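Local coordinates for protein prolyl endopeptidase (Myxococcus xanthus, PDB 2BKL) that probably hydrolyses oligopeptides after proline, and more weakly after alanine, as a serine peptidase of the S9A family, at residues P387-K392 with S400-K405. Residues are numbered along the deposited sequence; the frame is centred on the assembly and turned at random.
Sequences PRQIYK and SELWAK
I390 O sits opposite two successive backbone amides, W403 N at 2.8 Å and A404 N at 3.2 Å, and accepts a hydrogen bond from each. The W403 bond lies in the carbonyl plane; that of A404 is tilted from it. I390 N returns a bond to A404 O, and farther along K392 and E401 exchange a reciprocal pair. On the face bearing Y391, L402 lays CD1 over the tyrosine ring in a CH-pi contact, 4.1 Å from the Y391 ring centroid and displaced toward its rim. With CG of L402 anti to the backbone N (chi1 -178°), a chi2 of 72° carries the CD1 branch to the ring. S400 OG approaches Y391 CD2 obliquely at 3.6 Å. Two residues facing one make this a classic beta bulge. It shifts the register by one residue within the antiparallel hairpin of strands 386-394 and 400-405, the latter an edge strand of a four-stranded blade in the N-terminal beta-propeller. Within the bulge, the W403 side chain runs alongside that of I390, its CE3 3.8 Å from I390 CG2, and K392 crosses the indole obliquely. Y391 OH donates to Q389 OE1 at 2.9 Å, coming from above the amide's carbonyl plane, so the hydroxyl and the glutamine amide steady each other beside K405, whose CD lies 4.0 Å from Q389 NE2. Were Y391 an alanine, L402 CD1 would probably lose the ring face it rests on, and Q389 OE1 its hydroxyl partner, leaving that amide freer to turn. A water donates to both K392 O and E401 OE2, tying the glutamate back to the neighbouring strand. Farther out, Y379 of strand 376-383 meets the Y391 ring at a shallow interplanar angle, Y378 packs edge-to-face with W403, and V72 and T74 of strand 71-78 touch A404 and I390 respectively.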
ATOM      1  N   PRO A 387      14.794  13.799   0.841  1.00 13.97           N
ATOM      2  CA  PRO A 387      15.005  12.370   1.095  1.00 11.92           C
ATOM      3  C   PRO A 387      14.833  11.975   2.572  1.00 11.53           C
ATOM      4  O   PRO A 387      15.005  12.832   3.437  1.00 11.48           O
ATOM      5  CB  PRO A 387      16.461  12.147   0.612  1.00 12.66           C
ATOM      6  CG  PRO A 387      16.683  13.207  -0.363  1.00 14.89           C
ATOM      7  CD  PRO A 387      15.945  14.398   0.146  1.00 13.74           C
ATOM      8  N   ARG A 388      14.529  10.705   2.852  1.00 12.31           N
ATOM      9  CA  ARG A 388      14.241  10.231   4.202  1.00 15.11           C
ATOM     10  C   ARG A 388      15.296  10.630   5.198  1.00 11.73           C
ATOM     11  O   ARG A 388      16.480  10.434   4.991  1.00 11.79           O
ATOM     12  CB  ARG A 388      14.121   8.694   4.248  1.00 19.11           C
ATOM     13  CG  ARG A 388      12.795   8.143   3.810  1.00 25.25           C
ATOM     14  CD  ARG A 388      12.834   6.651   3.482  1.00 25.98           C
ATOM     15  NE  ARG A 388      13.434   5.826   4.531  1.00 29.34           N
ATOM     16  CZ  ARG A 388      12.747   5.143   5.456  1.00 29.34           C
ATOM     17  NH1 ARG A 388      11.417   5.158   5.473  1.00 30.43           N
ATOM     18  NH2 ARG A 388      13.398   4.419   6.370  1.00 28.29           N
ATOM     19  N   GLN A 389      14.823  11.179   6.302  1.00  9.84           N
ATOM     20  CA  GLN A 389      15.625  11.474   7.463  1.00 11.16           C
ATOM     21  C   GLN A 389      15.018  10.728   8.626  1.00 10.95           C
ATOM     22  O   GLN A 389      13.809  10.707   8.769  1.00 14.55           O
ATOM     23  CB  GLN A 389      15.552  12.946   7.764  1.00 11.71           C
ATOM     24  CG  GLN A 389      16.171  13.815   6.653  1.00 12.90           C
ATOM     25  CD  GLN A 389      15.997  15.300   6.860  1.00 16.03           C
ATOM     26  OE1 GLN A 389      15.257  15.746   7.739  1.00 19.88           O
ATOM     27  NE2 GLN A 389      16.644  16.078   6.005  1.00 19.52           N
ATOM     28  N   ILE A 390      15.834  10.143   9.475  1.00  7.51           N
ATOM     29  CA  ILE A 390      15.378   9.527  10.696  1.00  7.74           C
ATOM     30  C   ILE A 390      15.910  10.286  11.878  1.00  7.61           C
ATOM     31  O   ILE A 390      17.088  10.580  11.944  1.00  7.30           O
ATOM     32  CB  ILE A 390      15.830   8.071  10.780  1.00  8.64           C
ATOM     33  CG1 ILE A 390      15.318   7.275   9.582  1.00  9.90           C
ATOM     34  CG2 ILE A 390      15.381   7.464  12.113  1.00  9.73           C
ATOM     35  CD1 ILE A 390      15.888   5.883   9.550  1.00 11.23           C
ATOM     36  N   TYR A 391      15.022  10.609  12.807  1.00  7.95           N
ATOM     37  CA  TYR A 391      15.365  11.283  14.045  1.00  8.71           C
ATOM     38  C   TYR A 391      15.236  10.334  15.217  1.00  9.66           C
ATOM     39  O   TYR A 391      14.297   9.535  15.294  1.00  9.34           O
ATOM     40  CB  TYR A 391      14.466  12.520  14.248  1.00  9.02           C
ATOM     41  CG  TYR A 391      14.820  13.598  13.265  1.00 10.93           C
ATOM     42  CD1 TYR A 391      14.286  13.586  11.991  1.00  9.77           C
ATOM     43  CD2 TYR A 391      15.692  14.601  13.596  1.00 11.13           C
ATOM     44  CE1 TYR A 391      14.633  14.515  11.071  1.00 13.80           C
ATOM     45  CE2 TYR A 391      16.044  15.587  12.667  1.00 13.37           C
ATOM     46  CZ  TYR A 391      15.501  15.515  11.405  1.00 10.27           C
ATOM     47  OH  TYR A 391      15.804  16.470  10.457  1.00 15.19           O
ATOM     48  N   LYS A 392      16.188  10.434  16.134  1.00  9.01           N
ATOM     49  CA  LYS A 392      16.148   9.703  17.383  1.00 10.51           C
ATOM     50  C   LYS A 392      15.750  10.714  18.449  1.00 10.89           C
ATOM     51  O   LYS A 392      16.368  11.772  18.590  1.00 10.95           O
ATOM     52  CB  LYS A 392      17.505   9.080  17.692  1.00 11.57           C
ATOM     53  CG  LYS A 392      17.564   8.331  19.023  1.00 14.68           C
ATOM     54  CD  LYS A 392      18.937   7.694  19.243  1.00 17.44           C
ATOM     55  CE  LYS A 392      19.198   7.389  20.689  1.00 20.76           C
ATOM     56  NZ  LYS A 392      20.632   7.084  20.928  1.00 23.28           N
ATOM     57  N   SER A 400      15.787  15.707  20.436  1.00 11.75           N
ATOM     58  CA  SER A 400      15.731  15.092  19.123  1.00 13.75           C
ATOM     59  C   SER A 400      17.043  15.311  18.374  1.00 13.93           C
ATOM     60  O   SER A 400      17.582  16.419  18.374  1.00 16.53           O
ATOM     61  CB  SER A 400      14.589  15.710  18.345  1.00 14.77           C
ATOM     62  OG  SER A 400      14.609  15.244  17.006  1.00 20.05           O
ATOM     63  N   GLU A 401      17.555  14.263  17.755  1.00 13.54           N
ATOM     64  CA  GLU A 401      18.827  14.326  17.019  1.00 17.30           C
ATOM     65  C   GLU A 401      18.631  13.640  15.681  1.00 15.77           C
ATOM     66  O   GLU A 401      17.992  12.595  15.636  1.00 13.75           O
ATOM     67  CB  GLU A 401      19.927  13.534  17.753  1.00 21.70           C
ATOM     68  CG  GLU A 401      20.165  13.888  19.208  1.00 27.51           C
ATOM     69  CD  GLU A 401      21.178  12.961  19.864  1.00 27.11           C
ATOM     70  OE1 GLU A 401      22.368  12.984  19.458  1.00 34.90           O
ATOM     71  OE2 GLU A 401      20.792  12.201  20.774  1.00 33.95           O
ATOM     72  N   LEU A 402      19.211  14.180  14.612  1.00 12.20           N
ATOM     73  CA  LEU A 402      19.283  13.450  13.354  1.00 12.86           C
ATOM     74  C   LEU A 402      20.110  12.187  13.531  1.00 13.67           C
ATOM     75  O   LEU A 402      21.251  12.213  14.024  1.00 16.46           O
ATOM     76  CB  LEU A 402      19.859  14.328  12.251  1.00 11.98           C
ATOM     77  CG  LEU A 402      19.925  13.676  10.867  1.00 14.06           C
ATOM     78  CD1 LEU A 402      18.529  13.540  10.273  1.00 12.27           C
ATOM     79  CD2 LEU A 402      20.827  14.512   9.980  1.00 15.59           C
ATOM     80  N   TRP A 403      19.543  11.069  13.127  1.00 12.01           N
ATOM     81  CA  TRP A 403      20.161   9.774  13.261  1.00 11.55           C
ATOM     82  C   TRP A 403      20.656   9.238  11.911  1.00 12.69           C
ATOM     83  O   TRP A 403      21.690   8.586  11.859  1.00 15.37           O
ATOM     84  CB  TRP A 403      19.169   8.813  13.904  1.00 12.30           C
ATOM     85  CG  TRP A 403      19.691   7.447  14.266  1.00 12.27           C
ATOM     86  CD1 TRP A 403      20.439   7.126  15.364  1.00 13.84           C
ATOM     87  CD2 TRP A 403      19.449   6.222  13.580  1.00 12.63           C
ATOM     88  NE1 TRP A 403      20.697   5.779  15.384  1.00 15.13           N
ATOM     89  CE2 TRP A 403      20.112   5.198  14.294  1.00 14.80           C
ATOM     90  CE3 TRP A 403      18.774   5.882  12.400  1.00 12.00           C
ATOM     91  CZ2 TRP A 403      20.087   3.864  13.887  1.00 15.15           C
ATOM     92  CZ3 TRP A 403      18.738   4.557  12.007  1.00 13.80           C
ATOM     93  CH2 TRP A 403      19.401   3.561  12.745  1.00 15.07           C
ATOM     94  N   ALA A 404      19.876   9.439  10.850  1.00 10.17           N
ATOM     95  CA  ALA A 404      20.266   9.025   9.506  1.00 11.65           C
ATOM     96  C   ALA A 404      19.620   9.931   8.495  1.00 11.36           C
ATOM     97  O   ALA A 404      18.569  10.467   8.740  1.00 10.99           O
ATOM     98  CB  ALA A 404      19.844   7.576   9.248  1.00 10.96           C
ATOM     99  N   LYS A 405      20.277  10.100   7.349  1.00 11.06           N
ATOM    100  CA  LYS A 405      19.765  10.887   6.244  1.00 13.22           C
ATOM    101  C   LYS A 405      20.239  10.235   4.964  1.00 12.10           C
ATOM    102  O   LYS A 405      21.417   9.900   4.859  1.00 14.57           O
ATOM    103  CB  LYS A 405      20.327  12.313   6.364  1.00 16.37           C
ATOM    104  CG  LYS A 405      19.994  13.268   5.252  1.00 20.60           C
ATOM    105  CD  LYS A 405      20.380  14.719   5.618  1.00 23.07           C
ATOM    106  CE  LYS A 405      21.883  14.978   5.504  1.00 24.83           C
ATOM    107  NZ  LYS A 405      22.275  15.722   4.244  1.00 28.01           N
TER
HETATM  108  O   HOH W   1      17.942  11.961  20.931  1.00 28.21           O